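Local coordinates for protein N-acetylcysteine deacetylase (PDB 1YSJ) that probably catalyses the hydrolysis of N-acetylcysteine to cysteine and acetate with two divalent metal ions per subunit, supporting growth on S-(2-succino)cysteine as a sulfur source, at residues 61-67 with 135-139; 66-70 with 80-84; 71-75 with 165-171; 89-93 with 399-403; 131-135 with 150-154. The protein carries 1 engineered substitution. All coordinates share one frame; numbering follows the deposited sequence.

Interaction 1 of 5, residues 61-67 with 135-139; sequences WLEEEQI and AMLLN
Met136, present as selenomethionine, runs straight beyond CG (chi2 176°, chi3 -178°), a conformation that carries its CE across to the end of helix 52-64, where it lies 3.3 Å from Trp61 O. The long chain passes Glu65 at about a right angle, with Met136 CG 4.1 Å from Glu65 CG. One turn later Asn139 swings its amide away from its own backbone N (chi1 -175°) and sets ND2 2.9 Å from Glu65 O. Its OD1 is used differently, accepting a hydrogen bond from Arg142, while the Glu65 carboxylate turns to a salt bridge with Arg33.

Between these two contacts the touch is mostly apolar. Ile67 lies against the amide group of Asn139, its CG1 3.9 Å from Asn139 CG, and brings CD1 to 3.9 Å from Ala135 CB; Leu62 CD2 meets the same methyl at 4.0 Å. The pairing of Leu62 with Ile67 follows from a Schellman motif, in which Gln66 takes positive phi and Ile67 N donates to Leu62 O at 3.0 Å. The helix end thus folds a second aliphatic side chain back beside the last turn, and the two share one small residue of the opposing helix. Helix 28-43 lies against Trp61 and Met136, strand 79-84 and strand 148-154 lie beneath Leu62 and Ala135, and helix 384-402 packs on Leu137 and Leu138.

Interaction 2 of 5, residues 66-70 with 80-84; sequences QIEIL and IAEIK
Glu68 O takes the amide N-H of Glu82 at 3.0 Å, and Leu70 N donates to Ile80 O at 2.7 Å; in both bonds the donor stands somewhat off the carbonyl plane. Between them Ile69 and Ala81 form an antiparallel non-hydrogen-bonded pair of the hairpin that adds strand 68-69 to the edge of the sheet. Where the backbones diverge, waters take over. One accepts from Glu68 N (2.8 Å) and donates to Glu82 O (2.7 Å); a second donates to Glu68 OE1; at the other end a third links Leu70 O with Ile80 N.

The buried Glu82 carboxylate is shared out, OE1 to a salt bridge with Arg150 and OE2 to Lys84 NZ at 2.8 Å. Its chain is extended (chi1 -176°), with Glu82 CB 3.8 Å from Leu70 CD1, and Leu70 CD2 rests 3.7 Å from Ile80 CG2. Past the strand pair, Ile67 CG2 touches Ile83 CG1 at 3.8 Å, on the face that carries Ala81. A leucine in place of Glu82 would probably leave Arg150 and Lys84 without their shared carboxylate, setting the lysine end free to turn.

The two basic partners are likely to keep Glu82 ionised despite its burial and the nearby Glu68 carboxylate, and its charge is probably balanced by them. The strand edge is bridged by water, and the opposite face is aliphatic.

Interaction 3 of 5, residues 71-75 with 165-171; sequences DVPQL and KVLEAGV
Leu75 N donates to Val72 O at 3.0 Å, and this bond closes a type I beta turn that presents the side chains of Val72 and Leu75 together to the end of helix 162-168. With CG1 opposite its backbone N (chi1 -169°), Val72 reaches Ala169 CB at 3.8 Å and, a little further along, Val171 CG2 at 4.3 Å. Leu75 works with both branches of its fork: CD2 lies 4.1 Å from Lys165 CB, against the aliphatic base of the lysine, while CD1 points to Val166 CG2 at 4.2 Å and also approaches Val171. The methyl of Ala169 faces the two ends of the turn, Val72 and Leu75.

Gln74, in the middle of the turn, stretches its extended side chain along the outer side of the turn. Its OE1 lies 3.5 Å from Glu168 O, both of them acceptors as modelled, and the amide rests beside Ala169 CA.

The receiving surface is built by the helix end itself. Gly170 N bonds Leu167 O at 3.1 Å, and the positive phi of Gly170 then turns the chain so that Val171 N can point back to Val166 O in a weak bond. This is a Schellman motif with its usual apolar pairing, Val166 CG1 lying 3.9 Å from Val171 CG1. Beyond it Val171 O receives Arg150, and the chain proceeds to strand 175-184, completing the beta-alpha-beta crossover that began at strand 148-154.

Interaction 4 of 5, residues 89-93 with 399-403; sequences GPVIA and VLETI
Pro90 and Ile92 meet Leu400 and Ile403 where the C-terminal helix 384-402 packs across the mixed sheet of the alpha/beta metal-binding domain. The main bump is the Leu400 fork: its CD2 enters the notch between the proline and the isoleucine, 3.6 Å from Pro90 O and 3.9 Å from Ile92 CG1. Ile92 answers with a bump of its own. Its CG1 sits between backbone N and carbonyl carbon (chi1 63°), the crowded position, which lays CG1 and CD1 along Leu400 CG and leaves CG2 to enter the hollow between Val399 CG1 (4.2 Å) and Ile403 CD1 (4.0 Å). Replacing Ile92 by an alanine would probably open a gap beneath Leu400 and take from Val399 and Ile403 the methyl they share.

Nearer the chain end the Pro90 ring slides past Ile403 in the opposite direction, with Pro90 CG 3.5 Å from Ile403 CG2. Ile92 is hydrogen-bonded through its backbone to Thr148 and Arg150 of strand 148-154. On the helix side, Val399 O accepts twice, from Thr402 N at 3.0 Å and from Ile403 N at 2.7 Å.

Interaction 5 of 5, residues 131-135 with 150-154; sequences IIGTA and RFIFQ
Ala135 sets its methyl over one face of the Phe151 ring, CB standing 3.8 Å from the centroid and only 15° from the ring normal, a CH-pi contact. The same ring meets the helix with its edge as well: Thr134 CG2 lies in its plane, 4.0 Å from Phe151 CE2, and Ile131 CG2 comes up at the edge 3.7 Å from Phe151 CD2. Three residues from successive turns thus meet one face and one edge of the ring.

Phe153, two residues on and so on the same side of the strand, is approached obliquely. Ile131 CG2 reaches its CZ at 4.0 Å, making this methyl a wedge shared by both rings, and the Ile132 side chain crosses that of Phe153 at about a right angle, with Ile132 CG1 3.7 Å from Phe153 CZ. The axes of segments 131-135 and 150-154 run at 160°, 9.9 Å apart at closest approach, as expected within the beta-alpha-beta crossover from strand 91-97 through helix 124-139, whose first residue, His124, binds nickel, to strand 148-154.

The one polar side-chain atom among the touching groups, Thr134 OG1, turns to Ser389 O. What remains is dispersion between methyls and aromatic carbons, and fit, not directed bonding, probably sets this contact.

Interactions 1, 2 and 5 gather at one edge of the sheet: 1 and 2 share Gln66 and Ile67, 1 and 5 share Ala135, and Trp61 and Leu62 extend the packing to Ile132 and Phe153. Interaction 5 is wholly buried and apolar, interaction 4 likewise apolar but partly exposed at Pro90 and Ile403, near the C-terminus. Both use neighbouring strands, joined by Ile92 O and Arg150 N. Interaction 3 lies on the opposite face, partly exposed, and meets interaction 2 through Ile80. On that face Arg150 joins interactions 2 and 3, by a salt bridge to Glu82 and a hydrogen bond to Val171 O. Polar bonding is concentrated in interaction 2, at the sheet edge.

Interaction 1 of 5, residues 61-67 with 135-139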
# COMPACT_ATOMS: atom_id res chain seq x y z
N TRP A 61 23.90 -43.11 0.98
CA TRP A 61 24.23 -43.41 2.38
C TRP A 61 23.41 -44.56 2.98
O TRP A 61 23.92 -45.35 3.77
CB TRP A 61 24.13 -42.15 3.25
CG TRP A 61 25.20 -41.12 2.96
CD1 TRP A 61 26.46 -41.36 2.48
CD2 TRP A 61 25.10 -39.70 3.14
NE1 TRP A 61 27.15 -40.17 2.34
CE2 TRP A 61 26.34 -39.14 2.74
CE3 TRP A 61 24.09 -38.84 3.59
CZ2 TRP A 61 26.60 -37.77 2.79
CZ3 TRP A 61 24.34 -37.47 3.64
CH2 TRP A 61 25.59 -36.95 3.24
N LEU A 62 22.15 -44.66 2.57
CA LEU A 62 21.27 -45.75 3.00
C LEU A 62 21.59 -47.06 2.28
O LEU A 62 21.55 -48.14 2.88
CB LEU A 62 19.79 -45.37 2.82
CG LEU A 62 19.30 -44.13 3.60
CD1 LEU A 62 18.05 -43.53 2.96
CD2 LEU A 62 19.06 -44.43 5.08
N GLU A 63 21.92 -46.96 0.99
CA GLU A 63 22.31 -48.14 0.20
C GLU A 63 23.67 -48.69 0.60
O GLU A 63 23.97 -49.85 0.35
CB GLU A 63 22.25 -47.83 -1.30
CG GLU A 63 20.82 -47.80 -1.85
CD GLU A 63 20.70 -47.27 -3.28
OE1 GLU A 63 21.60 -46.53 -3.74
OE2 GLU A 63 19.70 -47.60 -3.94
N GLU A 64 24.49 -47.86 1.25
CA GLU A 64 25.76 -48.30 1.82
C GLU A 64 25.54 -49.37 2.88
O GLU A 64 26.31 -50.32 2.98
CB GLU A 64 26.52 -47.12 2.44
CG GLU A 64 27.49 -46.41 1.50
CD GLU A 64 27.95 -45.05 2.03
OE1 GLU A 64 27.79 -44.78 3.24
OE2 GLU A 64 28.48 -44.26 1.22
N GLU A 65 24.47 -49.20 3.66
CA GLU A 65 24.15 -50.13 4.73
C GLU A 65 23.01 -51.07 4.37
O GLU A 65 22.39 -51.68 5.24
CB GLU A 65 23.86 -49.37 6.03
CG GLU A 65 25.08 -48.62 6.61
CD GLU A 65 26.34 -49.49 6.68
OE1 GLU A 65 26.29 -50.58 7.31
OE2 GLU A 65 27.38 -49.09 6.12
N GLN A 66 22.75 -51.19 3.07
CA GLN A 66 21.74 -52.11 2.50
C GLN A 66 20.33 -51.89 3.05
O GLN A 66 19.58 -52.84 3.29
CB GLN A 66 22.18 -53.57 2.66
CG GLN A 66 23.19 -54.05 1.60
CD GLN A 66 24.56 -53.41 1.75
OE1 GLN A 66 25.15 -52.94 0.77
NE2 GLN A 66 25.08 -53.40 2.98
N ILE A 67 19.98 -50.63 3.24
CA ILE A 67 18.63 -50.26 3.63
C ILE A 67 17.83 -50.05 2.35
O ILE A 67 18.24 -49.27 1.49
CB ILE A 67 18.63 -48.98 4.51
CG1 ILE A 67 19.42 -49.24 5.81
CG2 ILE A 67 17.18 -48.53 4.80
CD1 ILE A 67 19.84 -47.98 6.56
N ALA A 135 17.94 -45.06 11.04
CA ALA A 135 17.78 -46.14 10.07
C ALA A 135 18.93 -47.14 10.16
O ALA A 135 18.71 -48.35 10.13
CB ALA A 135 17.66 -45.57 8.66
N MSE A 136 20.15 -46.62 10.32
CA MSE A 136 21.34 -47.46 10.46
C MSE A 136 21.32 -48.32 11.72
O MSE A 136 21.70 -49.49 11.68
CB MSE A 136 22.61 -46.62 10.38
CG MSE A 136 22.90 -46.10 8.98
SE MSE A 136 24.44 -44.92 8.87
CE MSE A 136 24.35 -44.50 6.95
N LEU A 137 20.88 -47.74 12.83
CA LEU A 137 20.76 -48.47 14.10
C LEU A 137 19.66 -49.52 14.04
O LEU A 137 19.81 -50.61 14.58
CB LEU A 137 20.48 -47.51 15.27
CG LEU A 137 21.49 -46.44 15.68
CD1 LEU A 137 20.88 -45.55 16.74
CD2 LEU A 137 22.81 -47.03 16.17
N LEU A 138 18.55 -49.18 13.40
CA LEU A 138 17.41 -50.08 13.31
C LEU A 138 17.66 -51.20 12.31
O LEU A 138 17.09 -52.29 12.44
CB LEU A 138 16.13 -49.32 12.95
CG LEU A 138 15.45 -48.55 14.09
CD1 LEU A 138 14.27 -47.74 13.56
CD2 LEU A 138 14.99 -49.49 15.19
N ASN A 139 18.53 -50.93 11.34
CA ASN A 139 18.99 -51.92 10.37
C ASN A 139 19.67 -53.12 11.02
O ASN A 139 19.67 -54.23 10.47
CB ASN A 139 19.93 -51.25 9.36
CG ASN A 139 20.37 -52.18 8.24
OD1 ASN A 139 19.54 -52.84 7.61
ND2 ASN A 139 21.67 -52.24 7.99

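Interaction 2 of 5, residues 66-70 with 80-84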
# COMPACT_ATOMS: atom_id res chain seq x y z
N GLN A 66 22.75 -51.19 3.07
CA GLN A 66 21.74 -52.11 2.50
C GLN A 66 20.33 -51.89 3.05
O GLN A 66 19.58 -52.84 3.29
CB GLN A 66 22.18 -53.57 2.66
CG GLN A 66 23.19 -54.05 1.60
CD GLN A 66 24.56 -53.41 1.75
OE1 GLN A 66 25.15 -52.94 0.77
NE2 GLN A 66 25.08 -53.40 2.98
N ILE A 67 19.98 -50.63 3.24
CA ILE A 67 18.63 -50.26 3.63
C ILE A 67 17.83 -50.05 2.35
O ILE A 67 18.24 -49.27 1.49
CB ILE A 67 18.63 -48.98 4.51
CG1 ILE A 67 19.42 -49.24 5.81
CG2 ILE A 67 17.18 -48.53 4.80
CD1 ILE A 67 19.84 -47.98 6.56
N GLU A 68 16.72 -50.78 2.22
CA GLU A 68 15.87 -50.70 1.03
C GLU A 68 15.33 -49.29 0.81
O GLU A 68 14.81 -48.66 1.73
CB GLU A 68 14.72 -51.71 1.09
CG GLU A 68 13.57 -51.41 0.11
CD GLU A 68 12.72 -52.62 -0.26
OE1 GLU A 68 12.58 -53.55 0.56
OE2 GLU A 68 12.18 -52.63 -1.39
N ILE A 69 15.47 -48.81 -0.42
CA ILE A 69 14.89 -47.54 -0.82
C ILE A 69 13.68 -47.79 -1.70
O ILE A 69 13.75 -48.53 -2.69
CB ILE A 69 15.95 -46.62 -1.47
CG1 ILE A 69 16.73 -45.90 -0.36
CG2 ILE A 69 15.31 -45.59 -2.40
CD1 ILE A 69 18.18 -45.76 -0.62
N LEU A 70 12.56 -47.19 -1.31
CA LEU A 70 11.31 -47.31 -2.06
C LEU A 70 11.33 -46.48 -3.33
O LEU A 70 11.86 -45.36 -3.36
CB LEU A 70 10.11 -46.93 -1.17
CG LEU A 70 9.41 -48.05 -0.38
CD1 LEU A 70 10.31 -49.25 -0.06
CD2 LEU A 70 8.76 -47.51 0.88
N ILE A 80 12.43 -42.07 0.16
CA ILE A 80 11.60 -42.94 0.98
C ILE A 80 12.32 -44.27 1.14
O ILE A 80 12.64 -44.94 0.16
CB ILE A 80 10.18 -43.17 0.38
CG1 ILE A 80 9.57 -41.85 -0.14
CG2 ILE A 80 9.27 -43.88 1.40
CD1 ILE A 80 9.34 -40.75 0.92
N ALA A 81 12.59 -44.64 2.39
CA ALA A 81 13.27 -45.89 2.70
C ALA A 81 12.40 -46.72 3.64
O ALA A 81 11.43 -46.21 4.22
CB ALA A 81 14.64 -45.61 3.32
N GLU A 82 12.74 -47.99 3.80
CA GLU A 82 11.92 -48.91 4.58
C GLU A 82 12.78 -49.99 5.23
O GLU A 82 13.65 -50.58 4.59
CB GLU A 82 10.85 -49.54 3.68
CG GLU A 82 9.85 -50.45 4.39
CD GLU A 82 8.61 -50.75 3.54
OE1 GLU A 82 7.77 -49.84 3.37
OE2 GLU A 82 8.48 -51.90 3.06
N ILE A 83 12.53 -50.23 6.52
CA ILE A 83 13.15 -51.34 7.25
C ILE A 83 12.06 -52.24 7.84
O ILE A 83 11.27 -51.80 8.68
CB ILE A 83 14.13 -50.86 8.35
CG1 ILE A 83 15.36 -50.20 7.70
CG2 ILE A 83 14.57 -52.01 9.25
CD1 ILE A 83 16.16 -49.33 8.63
N LYS A 84 12.04 -53.49 7.39
CA LYS A 84 11.05 -54.46 7.84
C LYS A 84 11.60 -55.28 8.99
O LYS A 84 12.76 -55.70 8.97
CB LYS A 84 10.64 -55.39 6.69
CG LYS A 84 10.28 -54.67 5.40
CD LYS A 84 10.03 -55.65 4.26
CE LYS A 84 8.55 -55.84 4.00
NZ LYS A 84 7.97 -54.63 3.36
O HOH W 1 15.70 -52.37 4.34
O HOH W 2 12.07 -53.11 3.07
O HOH W 3 12.64 -42.92 -2.72

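Interaction 3 of 5, residues 71-75 with 165-171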
# COMPACT_ATOMS: atom_id res chain seq x y z
N ASP A 71 10.75 -47.03 -4.38
CA ASP A 71 10.70 -46.38 -5.68
C ASP A 71 9.46 -45.50 -5.75
O ASP A 71 8.33 -45.99 -5.81
CB ASP A 71 10.70 -47.43 -6.80
CG ASP A 71 11.06 -46.85 -8.15
OD1 ASP A 71 10.42 -47.24 -9.15
OD2 ASP A 71 11.98 -46.00 -8.22
N VAL A 72 9.68 -44.19 -5.70
CA VAL A 72 8.60 -43.20 -5.74
C VAL A 72 8.94 -42.16 -6.80
O VAL A 72 9.46 -41.09 -6.48
CB VAL A 72 8.38 -42.52 -4.35
CG1 VAL A 72 7.08 -41.71 -4.35
CG2 VAL A 72 8.34 -43.56 -3.23
N PRO A 73 8.66 -42.48 -8.08
CA PRO A 73 9.10 -41.64 -9.21
C PRO A 73 8.51 -40.23 -9.19
O PRO A 73 9.16 -39.29 -9.65
CB PRO A 73 8.60 -42.41 -10.44
CG PRO A 73 8.32 -43.80 -9.97
CD PRO A 73 7.89 -43.65 -8.55
N GLN A 74 7.30 -40.10 -8.64
CA GLN A 74 6.64 -38.79 -8.52
C GLN A 74 7.40 -37.81 -7.61
O GLN A 74 7.28 -36.60 -7.76
CB GLN A 74 5.17 -38.94 -8.07
CG GLN A 74 4.40 -37.63 -7.95
CD GLN A 74 2.89 -37.80 -7.96
OE1 GLN A 74 2.30 -38.29 -6.99
NE2 GLN A 74 2.25 -37.38 -9.04
N LEU A 75 8.18 -38.34 -6.67
CA LEU A 75 9.06 -37.50 -5.84
C LEU A 75 10.43 -37.34 -6.49
O LEU A 75 11.30 -38.20 -6.31
CB LEU A 75 9.21 -38.07 -4.43
CG LEU A 75 8.06 -37.89 -3.43
CD1 LEU A 75 8.39 -38.62 -2.13
CD2 LEU A 75 7.78 -36.41 -3.15
N LYS A 165 3.07 -33.29 -1.15
CA LYS A 165 3.59 -34.11 -2.25
C LYS A 165 3.81 -35.57 -1.84
O LYS A 165 3.52 -36.49 -2.60
CB LYS A 165 4.89 -33.52 -2.80
CG LYS A 165 4.76 -32.17 -3.50
CD LYS A 165 4.00 -32.28 -4.82
CE LYS A 165 3.82 -30.92 -5.47
NZ LYS A 165 2.71 -30.93 -6.47
N VAL A 166 4.34 -35.75 -0.62
CA VAL A 166 4.56 -37.06 -0.01
C VAL A 166 3.23 -37.80 0.17
O VAL A 166 3.11 -38.97 -0.20
CB VAL A 166 5.31 -36.92 1.36
CG1 VAL A 166 5.24 -38.21 2.18
CG2 VAL A 166 6.76 -36.47 1.15
N LEU A 167 2.24 -37.11 0.74
CA LEU A 167 0.90 -37.68 0.94
C LEU A 167 0.26 -38.09 -0.38
O LEU A 167 -0.27 -39.20 -0.50
CB LEU A 167 -0.02 -36.70 1.68
CG LEU A 167 0.12 -36.63 3.21
CD1 LEU A 167 -0.52 -35.37 3.77
CD2 LEU A 167 -0.48 -37.87 3.87
N GLU A 168 0.34 -37.20 -1.37
CA GLU A 168 -0.24 -37.44 -2.70
C GLU A 168 0.49 -38.53 -3.49
O GLU A 168 -0.05 -39.08 -4.45
CB GLU A 168 -0.30 -36.14 -3.50
CG GLU A 168 -1.32 -35.14 -2.95
CD GLU A 168 -1.16 -33.74 -3.53
OE1 GLU A 168 -2.17 -33.00 -3.58
OE2 GLU A 168 -0.03 -33.38 -3.93
N ALA A 169 1.72 -38.84 -3.07
CA ALA A 169 2.51 -39.91 -3.68
C ALA A 169 2.12 -41.28 -3.14
O ALA A 169 2.61 -42.30 -3.63
CB ALA A 169 4.00 -39.65 -3.47
N GLY A 170 1.25 -41.30 -2.13
CA GLY A 170 0.77 -42.54 -1.51
C GLY A 170 1.73 -43.15 -0.51
O GLY A 170 1.61 -44.32 -0.15
N VAL A 171 2.68 -42.34 -0.04
CA VAL A 171 3.75 -42.81 0.85
C VAL A 171 3.20 -43.24 2.22
O VAL A 171 3.79 -44.09 2.88
CB VAL A 171 4.88 -41.73 0.97
CG1 VAL A 171 5.88 -42.04 2.11
CG2 VAL A 171 5.62 -41.56 -0.35

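Interaction 4 of 5, residues 89-93 with 399-403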
# COMPACT_ATOMS: atom_id res chain seq x y z
N GLY A 89 3.51 -56.95 10.70
CA GLY A 89 3.00 -55.99 11.66
C GLY A 89 2.62 -54.65 11.05
O GLY A 89 2.72 -54.48 9.83
N PRO A 90 2.17 -53.71 11.89
CA PRO A 90 1.85 -52.36 11.43
C PRO A 90 3.06 -51.64 10.84
O PRO A 90 4.20 -51.99 11.13
CB PRO A 90 1.36 -51.64 12.70
CG PRO A 90 1.80 -52.49 13.84
CD PRO A 90 1.91 -53.88 13.33
N VAL A 91 2.78 -50.66 9.98
CA VAL A 91 3.81 -49.81 9.41
C VAL A 91 3.75 -48.45 10.09
O VAL A 91 2.68 -47.83 10.16
CB VAL A 91 3.62 -49.63 7.88
CG1 VAL A 91 4.76 -48.79 7.28
CG2 VAL A 91 3.53 -50.97 7.18
N ILE A 92 4.89 -47.99 10.59
CA ILE A 92 5.00 -46.63 11.13
C ILE A 92 6.04 -45.82 10.36
O ILE A 92 6.89 -46.39 9.68
CB ILE A 92 5.29 -46.60 12.66
CG1 ILE A 92 6.64 -47.24 12.99
CG2 ILE A 92 4.14 -47.26 13.45
CD1 ILE A 92 7.24 -46.76 14.30
N ALA A 93 5.96 -44.50 10.46
CA ALA A 93 6.84 -43.64 9.68
C ALA A 93 7.65 -42.71 10.56
O ALA A 93 7.19 -42.29 11.62
CB ALA A 93 6.03 -42.86 8.65
N VAL A 399 6.99 -48.13 20.10
CA VAL A 399 5.69 -47.89 19.45
C VAL A 399 5.16 -49.18 18.81
O VAL A 399 4.01 -49.55 19.05
CB VAL A 399 5.74 -46.73 18.42
CG1 VAL A 399 4.44 -46.65 17.62
CG2 VAL A 399 5.99 -45.42 19.13
N LEU A 400 6.00 -49.86 18.05
CA LEU A 400 5.60 -51.10 17.36
C LEU A 400 5.23 -52.25 18.31
O LEU A 400 4.52 -53.17 17.91
CB LEU A 400 6.68 -51.54 16.35
CG LEU A 400 6.85 -50.70 15.08
CD1 LEU A 400 8.09 -51.13 14.31
CD2 LEU A 400 5.61 -50.76 14.18
N GLU A 401 5.72 -52.18 19.55
CA GLU A 401 5.34 -53.14 20.59
C GLU A 401 3.88 -52.99 21.01
O GLU A 401 3.20 -53.98 21.28
CB GLU A 401 6.23 -52.99 21.83
CG GLU A 401 7.61 -53.63 21.74
CD GLU A 401 8.54 -53.24 22.89
OE1 GLU A 401 8.09 -52.51 23.81
OE2 GLU A 401 9.72 -53.66 22.87
N THR A 402 3.41 -51.74 21.05
CA THR A 402 2.08 -51.43 21.58
C THR A 402 1.05 -51.03 20.52
O THR A 402 -0.16 -51.09 20.77
CB THR A 402 2.14 -50.35 22.68
OG1 THR A 402 3.18 -49.40 22.39
CG2 THR A 402 2.43 -50.98 24.03
N ILE A 403 1.52 -50.62 19.34
CA ILE A 403 0.62 -50.19 18.27
C ILE A 403 0.03 -51.38 17.52
O ILE A 403 -1.01 -51.91 17.91
CB ILE A 403 1.32 -49.21 17.29
CG1 ILE A 403 0.28 -48.32 16.59
CG2 ILE A 403 2.19 -49.97 16.29
CD1 ILE A 403 0.88 -47.17 15.83

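Interaction 5 of 5, residues 131-135 with 150-154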
# COMPACT_ATOMS: atom_id res chain seq x y z
N ILE A 131 18.15 -38.97 11.42
CA ILE A 131 17.19 -39.99 10.99
C ILE A 131 17.85 -41.04 10.07
O ILE A 131 17.36 -42.18 9.97
CB ILE A 131 15.90 -39.35 10.37
CG1 ILE A 131 15.18 -38.45 11.39
CG2 ILE A 131 14.92 -40.40 9.84
CD1 ILE A 131 14.93 -39.10 12.76
N ILE A 132 18.95 -40.68 9.43
CA ILE A 132 19.76 -41.67 8.72
C ILE A 132 20.44 -42.56 9.77
O ILE A 132 20.48 -43.79 9.62
CB ILE A 132 20.82 -41.03 7.78
CG1 ILE A 132 20.15 -40.40 6.57
CG2 ILE A 132 21.83 -42.08 7.32
CD1 ILE A 132 21.08 -39.55 5.71
N GLY A 133 20.94 -41.93 10.83
CA GLY A 133 21.46 -42.65 11.99
C GLY A 133 20.46 -43.67 12.53
O GLY A 133 20.80 -44.84 12.72
N THR A 134 19.24 -43.21 12.77
CA THR A 134 18.15 -44.06 13.24
C THR A 134 17.97 -45.29 12.35
O THR A 134 17.88 -46.42 12.85
CB THR A 134 16.81 -43.28 13.32
OG1 THR A 134 16.96 -42.19 14.24
CG2 THR A 134 15.67 -44.17 13.80
N ALA A 135 17.94 -45.06 11.04
CA ALA A 135 17.78 -46.14 10.07
C ALA A 135 18.93 -47.14 10.16
O ALA A 135 18.71 -48.35 10.13
CB ALA A 135 17.66 -45.57 8.66
N ARG A 150 8.92 -46.99 7.97
CA ARG A 150 9.13 -46.26 6.73
C ARG A 150 9.80 -44.92 7.05
O ARG A 150 9.35 -44.18 7.92
CB ARG A 150 7.79 -46.06 6.03
CG ARG A 150 7.89 -45.79 4.55
CD ARG A 150 6.53 -45.93 3.89
NE ARG A 150 6.14 -47.33 3.75
CZ ARG A 150 4.92 -47.74 3.40
NH1 ARG A 150 3.95 -46.86 3.18
NH2 ARG A 150 4.67 -49.04 3.29
N PHE A 151 10.90 -44.63 6.35
CA PHE A 151 11.62 -43.37 6.55
C PHE A 151 11.29 -42.38 5.43
O PHE A 151 11.37 -42.71 4.25
CB PHE A 151 13.13 -43.60 6.65
CG PHE A 151 13.52 -44.44 7.83
CD1 PHE A 151 13.51 -45.83 7.75
CD2 PHE A 151 13.90 -43.84 9.02
CE1 PHE A 151 13.86 -46.61 8.84
CE2 PHE A 151 14.25 -44.61 10.12
CZ PHE A 151 14.23 -46.00 10.03
N ILE A 152 10.93 -41.17 5.84
CA ILE A 152 10.51 -40.12 4.93
C ILE A 152 11.50 -38.96 5.00
O ILE A 152 11.61 -38.28 6.02
CB ILE A 152 9.07 -39.63 5.27
CG1 ILE A 152 8.07 -40.78 5.14
CG2 ILE A 152 8.65 -38.45 4.39
CD1 ILE A 152 6.72 -40.51 5.78
N PHE A 153 12.23 -38.77 3.91
CA PHE A 153 13.12 -37.63 3.79
C PHE A 153 12.44 -36.64 2.85
O PHE A 153 12.48 -36.77 1.63
CB PHE A 153 14.52 -38.05 3.33
CG PHE A 153 15.22 -38.96 4.31
CD1 PHE A 153 15.08 -40.35 4.22
CD2 PHE A 153 16.00 -38.44 5.33
CE1 PHE A 153 15.71 -41.19 5.13
CE2 PHE A 153 16.64 -39.28 6.25
CZ PHE A 153 16.49 -40.66 6.15
N GLN A 154 11.79 -35.65 3.46
CA GLN A 154 10.81 -34.82 2.80
C GLN A 154 11.40 -33.52 2.26
O GLN A 154 12.06 -32.78 2.99
CB GLN A 154 9.67 -34.51 3.78
CG GLN A 154 8.64 -33.53 3.26
CD GLN A 154 7.94 -32.77 4.36
OE1 GLN A 154 7.34 -33.37 5.26
NE2 GLN A 154 7.99 -31.44 4.29